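Long-range contact in 2-oxoglutarate-dependent dioxygenase tropC (Talaromyces stipitatus, PDB 6XJJ), which acts as an iron- and 2-oxoglutarate-dependent dioxygenase in the biosynthesis of fungal tropolones: residues Tyr181-Arg194 / Leu211-Arg223. Sequence-based numbering, arbitrary orientation.
Sequences YRALMLDLVSTIVR and LNDILINPSIPMR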
ATOM      1  N   TYR A 181       8.263   5.849  -9.429  1.00 77.50           N
ATOM      2  CA  TYR A 181       7.437   4.731  -8.989  1.00 63.78           C
ATOM      3  C   TYR A 181       6.127   5.231  -8.390  1.00 65.15           C
ATOM      4  O   TYR A 181       5.057   4.671  -8.661  1.00 58.02           O
ATOM      5  CB  TYR A 181       8.207   3.889  -7.972  1.00 71.98           C
ATOM      6  CG  TYR A 181       7.493   2.632  -7.544  1.00 71.08           C
ATOM      7  CD1 TYR A 181       7.591   1.476  -8.298  1.00 59.51           C
ATOM      8  CD2 TYR A 181       6.705   2.605  -6.400  1.00 61.48           C
ATOM      9  CE1 TYR A 181       6.945   0.315  -7.918  1.00 69.33           C
ATOM     10  CE2 TYR A 181       6.047   1.453  -6.014  1.00 63.85           C
ATOM     11  CZ  TYR A 181       6.170   0.310  -6.782  1.00 69.25           C
ATOM     12  OH  TYR A 181       5.527  -0.846  -6.411  1.00 81.45           O
ATOM     13  N   ARG A 182       6.195   6.292  -7.579  1.00 59.16           N
ATOM     14  CA  ARG A 182       4.982   6.929  -7.071  1.00 64.11           C
ATOM     15  C   ARG A 182       4.005   7.258  -8.194  1.00 64.82           C
ATOM     16  O   ARG A 182       2.795   7.039  -8.056  1.00 52.80           O
ATOM     17  CB  ARG A 182       5.333   8.200  -6.295  1.00 66.28           C
ATOM     18  CG  ARG A 182       5.968   7.955  -4.927  1.00 62.92           C
ATOM     19  CD  ARG A 182       6.243   9.271  -4.207  1.00 59.57           C
ATOM     20  NE  ARG A 182       4.986   9.960  -3.954  1.00 70.15           N
ATOM     21  CZ  ARG A 182       4.157   9.662  -2.957  1.00 74.77           C
ATOM     22  NH1 ARG A 182       4.437   8.684  -2.100  1.00 68.20           N
ATOM     23  NH2 ARG A 182       3.025  10.332  -2.821  1.00 75.68           N
ATOM     24  N   ALA A 183       4.501   7.796  -9.306  1.00 61.19           N
ATOM     25  CA  ALA A 183       3.613   8.145 -10.410  1.00 64.54           C
ATOM     26  C   ALA A 183       2.947   6.905 -10.988  1.00 59.38           C
ATOM     27  O   ALA A 183       1.733   6.891 -11.229  1.00 61.92           O
ATOM     28  CB  ALA A 183       4.394   8.888 -11.486  1.00 60.91           C
ATOM     29  N   LEU A 184       3.728   5.850 -11.227  1.00 64.18           N
ATOM     30  CA  LEU A 184       3.145   4.594 -11.687  1.00 63.30           C
ATOM     31  C   LEU A 184       2.117   4.078 -10.694  1.00 69.18           C
ATOM     32  O   LEU A 184       1.060   3.579 -11.094  1.00 72.30           O
ATOM     33  CB  LEU A 184       4.240   3.550 -11.908  1.00 67.09           C
ATOM     34  CG  LEU A 184       5.271   3.834 -12.996  1.00 63.92           C
ATOM     35  CD1 LEU A 184       6.377   2.793 -12.963  1.00 68.11           C
ATOM     36  CD2 LEU A 184       4.615   3.846 -14.352  1.00 60.90           C
ATOM     37  N   MET A 185       2.396   4.199  -9.392  1.00 61.30           N
ATOM     38  CA  MET A 185       1.410   3.766  -8.407  1.00 65.55           C
ATOM     39  C   MET A 185       0.149   4.620  -8.466  1.00 62.53           C
ATOM     40  O   MET A 185      -0.965   4.083  -8.502  1.00 72.05           O
ATOM     41  CB  MET A 185       1.981   3.808  -6.993  1.00 64.84           C
ATOM     42  CG  MET A 185       3.125   2.853  -6.662  1.00 60.07           C
ATOM     43  SD  MET A 185       2.858   1.182  -7.275  1.00 75.44           S
ATOM     44  CE  MET A 185       1.248   0.854  -6.640  1.00 68.18           C
ATOM     45  N   LEU A 186       0.292   5.949  -8.459  1.00 61.28           N
ATOM     46  CA  LEU A 186      -0.884   6.807  -8.594  1.00 59.47           C
ATOM     47  C   LEU A 186      -1.721   6.416  -9.805  1.00 66.28           C
ATOM     48  O   LEU A 186      -2.957   6.405  -9.739  1.00 68.34           O
ATOM     49  CB  LEU A 186      -0.475   8.277  -8.688  1.00 63.72           C
ATOM     50  CG  LEU A 186      -1.633   9.231  -9.013  1.00 73.81           C
ATOM     51  CD1 LEU A 186      -2.751   9.102  -8.006  1.00 58.26           C
ATOM     52  CD2 LEU A 186      -1.153  10.668  -9.063  1.00 70.59           C
ATOM     53  N   ASP A 187      -1.072   6.091 -10.923  1.00 66.52           N
ATOM     54  CA  ASP A 187      -1.833   5.721 -12.108  1.00 67.61           C
ATOM     55  C   ASP A 187      -2.577   4.411 -11.894  1.00 64.68           C
ATOM     56  O   ASP A 187      -3.748   4.282 -12.271  1.00 70.56           O
ATOM     57  CB  ASP A 187      -0.916   5.596 -13.316  1.00 76.69           C
ATOM     58  CG  ASP A 187      -1.680   5.247 -14.565  1.00 74.71           C
ATOM     59  OD1 ASP A 187      -2.444   6.107 -15.052  1.00 98.28           O
ATOM     60  OD2 ASP A 187      -1.554   4.098 -15.031  1.00 83.55           O
ATOM     61  N   LEU A 188      -1.901   3.422 -11.315  1.00 64.56           N
ATOM     62  CA  LEU A 188      -2.539   2.134 -11.071  1.00 62.71           C
ATOM     63  C   LEU A 188      -3.693   2.256 -10.083  1.00 73.17           C
ATOM     64  O   LEU A 188      -4.737   1.619 -10.267  1.00 64.86           O
ATOM     65  CB  LEU A 188      -1.500   1.131 -10.571  1.00 61.63           C
ATOM     66  CG  LEU A 188      -2.010  -0.241 -10.124  1.00 69.88           C
ATOM     67  CD1 LEU A 188      -2.747  -0.946 -11.239  1.00 62.21           C
ATOM     68  CD2 LEU A 188      -0.841  -1.090  -9.660  1.00 65.52           C
ATOM     69  N   VAL A 189      -3.539   3.072  -9.035  1.00 64.54           N
ATOM     70  CA  VAL A 189      -4.589   3.130  -8.027  1.00 69.77           C
ATOM     71  C   VAL A 189      -5.800   3.855  -8.588  1.00 68.85           C
ATOM     72  O   VAL A 189      -6.935   3.601  -8.170  1.00 61.76           O
ATOM     73  CB  VAL A 189      -4.084   3.792  -6.729  1.00 67.97           C
ATOM     74  CG1 VAL A 189      -3.988   5.294  -6.872  1.00 72.94           C
ATOM     75  CG2 VAL A 189      -4.970   3.412  -5.569  1.00 70.95           C
ATOM     76  N   SER A 190      -5.586   4.766  -9.543  1.00 65.74           N
ATOM     77  CA  SER A 190      -6.709   5.418 -10.208  1.00 65.67           C
ATOM     78  C   SER A 190      -7.490   4.420 -11.053  1.00 62.28           C
ATOM     79  O   SER A 190      -8.725   4.473 -11.111  1.00 59.72           O
ATOM     80  CB  SER A 190      -6.209   6.569 -11.072  1.00 68.89           C
ATOM     81  OG  SER A 190      -5.567   7.554 -10.284  1.00 68.67           O
ATOM     82  N   THR A 191      -6.780   3.505 -11.716  1.00 61.13           N
ATOM     83  CA  THR A 191      -7.437   2.413 -12.424  1.00 66.42           C
ATOM     84  C   THR A 191      -8.241   1.547 -11.457  1.00 70.87           C
ATOM     85  O   THR A 191      -9.415   1.240 -11.699  1.00 63.91           O
ATOM     86  CB  THR A 191      -6.389   1.567 -13.156  1.00 60.33           C
ATOM     87  OG1 THR A 191      -5.655   2.391 -14.067  1.00 69.02           O
ATOM     88  CG2 THR A 191      -7.045   0.422 -13.919  1.00 62.10           C
ATOM     89  N   ILE A 192      -7.614   1.147 -10.347  1.00 61.74           N
ATOM     90  CA  ILE A 192      -8.285   0.311  -9.356  1.00 64.57           C
ATOM     91  C   ILE A 192      -9.552   0.987  -8.854  1.00 62.52           C
ATOM     92  O   ILE A 192     -10.600   0.345  -8.717  1.00 57.62           O
ATOM     93  CB  ILE A 192      -7.313  -0.013  -8.204  1.00 69.02           C
ATOM     94  CG1 ILE A 192      -6.175  -0.898  -8.721  1.00 72.22           C
ATOM     95  CG2 ILE A 192      -8.033  -0.725  -7.058  1.00 63.04           C
ATOM     96  CD1 ILE A 192      -4.996  -1.033  -7.783  1.00 75.45           C
ATOM     97  N   VAL A 193      -9.482   2.287  -8.574  1.00 68.55           N
ATOM     98  CA  VAL A 193     -10.650   3.002  -8.067  1.00 65.64           C
ATOM     99  C   VAL A 193     -11.808   2.931  -9.052  1.00 73.44           C
ATOM    100  O   VAL A 193     -12.958   2.705  -8.657  1.00 63.69           O
ATOM    101  CB  VAL A 193     -10.278   4.454  -7.731  1.00 70.88           C
ATOM    102  CG1 VAL A 193     -11.527   5.283  -7.500  1.00 62.16           C
ATOM    103  CG2 VAL A 193      -9.401   4.478  -6.482  1.00 67.44           C
ATOM    104  N   ARG A 194     -11.534   3.133 -10.343  1.00 71.12           N
ATOM    105  CA  ARG A 194     -12.623   3.158 -11.314  1.00 66.85           C
ATOM    106  C   ARG A 194     -13.238   1.780 -11.495  1.00 63.99           C
ATOM    107  O   ARG A 194     -14.433   1.672 -11.795  1.00 64.84           O
ATOM    108  CB  ARG A 194     -12.123   3.686 -12.655  1.00 69.45           C
ATOM    109  CG  ARG A 194     -11.539   5.078 -12.580  1.00 77.15           C
ATOM    110  CD  ARG A 194     -11.166   5.625 -13.943  1.00 63.71           C
ATOM    111  NE  ARG A 194     -10.338   6.818 -13.802  1.00 67.72           N
ATOM    112  CZ  ARG A 194      -9.006   6.827 -13.859  1.00 86.67           C
ATOM    113  NH1 ARG A 194      -8.327   5.718 -14.135  1.00 71.83           N
ATOM    114  NH2 ARG A 194      -8.350   7.967 -13.688  1.00 81.73           N
ATOM    115  N   LEU A 211     -16.790   6.965  -6.878  1.00 77.77           N
ATOM    116  CA  LEU A 211     -15.621   7.001  -6.021  1.00 74.83           C
ATOM    117  C   LEU A 211     -14.527   7.909  -6.556  1.00 73.34           C
ATOM    118  O   LEU A 211     -13.513   8.090  -5.883  1.00 72.31           O
ATOM    119  CB  LEU A 211     -15.050   5.588  -5.866  1.00 70.60           C
ATOM    120  CG  LEU A 211     -16.013   4.474  -5.445  1.00 88.54           C
ATOM    121  CD1 LEU A 211     -15.283   3.140  -5.424  1.00 80.25           C
ATOM    122  CD2 LEU A 211     -16.687   4.736  -4.110  1.00 75.60           C
ATOM    123  N   ASN A 212     -14.688   8.467  -7.752  1.00 76.62           N
ATOM    124  CA  ASN A 212     -13.551   9.085  -8.419  1.00 73.14           C
ATOM    125  C   ASN A 212     -13.110  10.400  -7.783  1.00 73.63           C
ATOM    126  O   ASN A 212     -12.050  10.912  -8.152  1.00 73.28           O
ATOM    127  CB  ASN A 212     -13.880   9.296  -9.892  1.00 70.66           C
ATOM    128  CG  ASN A 212     -14.053   7.982 -10.635  1.00 79.65           C
ATOM    129  OD1 ASN A 212     -13.685   6.916 -10.127  1.00 77.31           O
ATOM    130  ND2 ASN A 212     -14.556   8.055 -11.863  1.00 69.39           N
ATOM    131  N   ASP A 213     -13.861  10.950  -6.829  1.00 76.68           N
ATOM    132  CA  ASP A 213     -13.452  12.206  -6.206  1.00 77.17           C
ATOM    133  C   ASP A 213     -12.241  12.057  -5.289  1.00 87.05           C
ATOM    134  O   ASP A 213     -11.580  13.060  -5.002  1.00 83.08           O
ATOM    135  CB  ASP A 213     -14.621  12.805  -5.428  1.00 97.04           C
ATOM    136  CG  ASP A 213     -15.697  13.354  -6.341  1.00104.25           C
ATOM    137  OD1 ASP A 213     -15.408  13.546  -7.540  1.00102.61           O
ATOM    138  OD2 ASP A 213     -16.828  13.594  -5.875  1.00 98.68           O
ATOM    139  N   ILE A 214     -11.944  10.846  -4.801  1.00 86.28           N
ATOM    140  CA  ILE A 214     -10.703  10.638  -4.057  1.00 74.96           C
ATOM    141  C   ILE A 214      -9.477  10.745  -4.944  1.00 75.17           C
ATOM    142  O   ILE A 214      -8.358  10.859  -4.432  1.00 71.82           O
ATOM    143  CB  ILE A 214     -10.646   9.275  -3.341  1.00 80.65           C
ATOM    144  CG1 ILE A 214     -11.080   8.158  -4.293  1.00 88.64           C
ATOM    145  CG2 ILE A 214     -11.434   9.296  -2.028  1.00 98.73           C
ATOM    146  CD1 ILE A 214     -10.751   6.759  -3.820  1.00 88.37           C
ATOM    147  N   LEU A 215      -9.639  10.668  -6.260  1.00 73.38           N
ATOM    148  CA  LEU A 215      -8.503  10.901  -7.136  1.00 68.55           C
ATOM    149  C   LEU A 215      -8.211  12.386  -7.310  1.00 71.66           C
ATOM    150  O   LEU A 215      -7.125  12.730  -7.789  1.00 71.98           O
ATOM    151  CB  LEU A 215      -8.749  10.236  -8.490  1.00 60.12           C
ATOM    152  CG  LEU A 215      -8.995   8.726  -8.390  1.00 73.73           C
ATOM    153  CD1 LEU A 215      -9.350   8.165  -9.736  1.00 65.17           C
ATOM    154  CD2 LEU A 215      -7.807   7.980  -7.804  1.00 61.59           C
ATOM    155  N   ILE A 216      -9.135  13.258  -6.906  1.00 79.02           N
ATOM    156  CA  ILE A 216      -8.941  14.706  -6.965  1.00 80.16           C
ATOM    157  C   ILE A 216      -7.981  15.127  -5.852  1.00 87.20           C
ATOM    158  O   ILE A 216      -8.369  15.219  -4.684  1.00 73.17           O
ATOM    159  CB  ILE A 216     -10.272  15.459  -6.847  1.00 83.41           C
ATOM    160  CG1 ILE A 216     -11.235  15.073  -7.973  1.00 73.72           C
ATOM    161  CG2 ILE A 216     -10.037  16.960  -6.847  1.00 71.98           C
ATOM    162  CD1 ILE A 216     -10.717  15.352  -9.380  1.00 87.27           C
ATOM    163  N   ASN A 217      -6.740  15.423  -6.220  1.00 85.24           N
ATOM    164  CA  ASN A 217      -5.757  15.986  -5.305  1.00 88.10           C
ATOM    165  C   ASN A 217      -5.537  15.020  -4.147  1.00 79.20           C
ATOM    166  O   ASN A 217      -5.767  15.373  -2.985  1.00 77.69           O
ATOM    167  CB  ASN A 217      -6.226  17.342  -4.779  1.00 77.45           C
ATOM    168  CG  ASN A 217      -5.071  18.255  -4.433  1.00101.03           C
ATOM    169  OD1 ASN A 217      -4.092  18.331  -5.182  1.00 96.87           O
ATOM    170  ND2 ASN A 217      -5.136  18.897  -3.266  1.00 99.27           N
ATOM    171  N   PRO A 218      -5.068  13.812  -4.425  1.00 87.51           N
ATOM    172  CA  PRO A 218      -5.189  12.719  -3.456  1.00 83.85           C
ATOM    173  C   PRO A 218      -4.094  12.733  -2.401  1.00 69.63           C
ATOM    174  O   PRO A 218      -2.997  13.256  -2.602  1.00 79.01           O
ATOM    175  CB  PRO A 218      -5.068  11.474  -4.337  1.00 95.53           C
ATOM    176  CG  PRO A 218      -4.172  11.924  -5.460  1.00 78.19           C
ATOM    177  CD  PRO A 218      -4.469  13.371  -5.697  1.00 74.52           C
ATOM    178  N   SER A 219      -4.409  12.113  -1.266  1.00 84.44           N
ATOM    179  CA  SER A 219      -3.439  11.896  -0.199  1.00 78.71           C
ATOM    180  C   SER A 219      -2.861  10.502  -0.412  1.00 74.82           C
ATOM    181  O   SER A 219      -3.551   9.497  -0.215  1.00 74.15           O
ATOM    182  CB  SER A 219      -4.092  12.036   1.173  1.00 61.51           C
ATOM    183  OG  SER A 219      -3.153  11.890   2.226  1.00 84.73           O
ATOM    184  N   ILE A 220      -1.610  10.443  -0.843  1.00 69.21           N
ATOM    185  CA  ILE A 220      -1.029   9.191  -1.314  1.00 76.90           C
ATOM    186  C   ILE A 220       0.345   8.975  -0.697  1.00 74.31           C
ATOM    187  O   ILE A 220       1.372   9.202  -1.351  1.00 70.97           O
ATOM    188  CB  ILE A 220      -0.955   9.164  -2.846  1.00 71.58           C
ATOM    189  CG1 ILE A 220      -0.405  10.493  -3.369  1.00 72.99           C
ATOM    190  CG2 ILE A 220      -2.317   8.836  -3.424  1.00 73.30           C
ATOM    191  CD1 ILE A 220      -0.055  10.476  -4.832  1.00 65.27           C
ATOM    192  N   PRO A 221       0.410   8.519   0.544  1.00 59.90           N
ATOM    193  CA  PRO A 221       1.693   8.089   1.090  1.00 60.45           C
ATOM    194  C   PRO A 221       2.122   6.739   0.546  1.00 69.52           C
ATOM    195  O   PRO A 221       1.313   5.897   0.146  1.00 70.16           O
ATOM    196  CB  PRO A 221       1.423   8.022   2.597  1.00 64.80           C
ATOM    197  CG  PRO A 221       0.003   7.688   2.694  1.00 53.45           C
ATOM    198  CD  PRO A 221      -0.680   8.353   1.520  1.00 79.28           C
ATOM    199  N   MET A 222       3.436   6.581   0.500  1.00 79.72           N
ATOM    200  CA  MET A 222       4.113   5.334   0.190  1.00 75.17           C
ATOM    201  C   MET A 222       5.136   5.087   1.282  1.00 71.97           C
ATOM    202  O   MET A 222       5.671   6.035   1.856  1.00 70.75           O
ATOM    203  CB  MET A 222       4.824   5.413  -1.148  1.00 68.82           C
ATOM    204  CG  MET A 222       5.408   4.072  -1.671  1.00 76.17           C
ATOM    205  SD  MET A 222       6.445   4.221  -3.116  1.00 83.59           S
ATOM    206  CE  MET A 222       5.268   4.770  -4.278  1.00 76.23           C
ATOM    207  N   ARG A 223       5.417   3.811   1.554  1.00 72.80           N
ATOM    208  CA  ARG A 223       6.446   3.447   2.521  1.00 70.39           C
ATOM    209  C   ARG A 223       7.392   2.426   1.909  1.00 70.59           C
ATOM    210  O   ARG A 223       6.952   1.453   1.288  1.00 74.74           O
ATOM    211  CB  ARG A 223       5.845   2.890   3.820  1.00 62.56           C
ATOM    212  CG  ARG A 223       4.958   3.896   4.524  1.00 66.82           C
ATOM    213  CD  ARG A 223       4.713   3.585   5.986  1.00 86.54           C
ATOM    214  NE  ARG A 223       3.822   4.571   6.592  1.00 92.63           N
ATOM    215  CZ  ARG A 223       3.602   4.675   7.895  1.00 64.50           C
ATOM    216  NH1 ARG A 223       4.250   3.888   8.740  1.00 79.61           N
ATOM    217  NH2 ARG A 223       2.777   5.603   8.359  1.00 78.19           N
TER
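R182 and M222 run past each other in opposite directions where helix 171-204 meets the start of strand 222-227. The arginine chain leaves the helix with CG beside the backbone N (chi1 -73°) and bends at chi3, which swings its guanidinium onto the loop just ahead of the strand. There the carbonyl O of I220 lies at the guanidinium edge, near its plane, and accepts a hydrogen bond from R182 NH2 (153° at the hydrogen), modelled too short to be read as unusual strength; NH1 of R182 reaches the same oxygen in a weak, more bent bond. I220 CG1 and CD1 lie beside R182 NH2, CG1 at 3.5 Å. NH1 has a further weak partner in T144 OG1 on strand 139-144. Going the other way, M222 lays CE against R182 CG, M185 CG and, in plane at the ring edge, Y181 CD2, the side chains of Y181 and M222 crossing at about a right angle. Its sulfur forms a Met-aromatic contact at the same ring's edge, M222 SD standing 4.9 Å from the Y181 centroid and 77° off the normal. V314 and F316 of strand 311-318, next in the same sheet, also touch M222. Midway, L186 CD1 meets P218 CG crosswise at 4.1 Å. One turn on, S190 OG bonds back to L186 O at 2.9 Å, approaching from the face opposite its own backbone N, while the methyls of L215 pack on S190. At the far end V193 points CG2 at I214 CD1 (3.8 Å) and, tip to tip, at L215 CD2; V193 CG1 lies by L211 CB and, as V193 and N212 run past each other, by N212 OD1. Beside it, L215 CD1 lies over one face of the R194 guanidinium. Apolar packing thus joins the helix to the segment leading into a strand of the double-stranded beta-helix core; R182 probably stays charged, and the I220 carbonyl helps to satisfy its N-H groups.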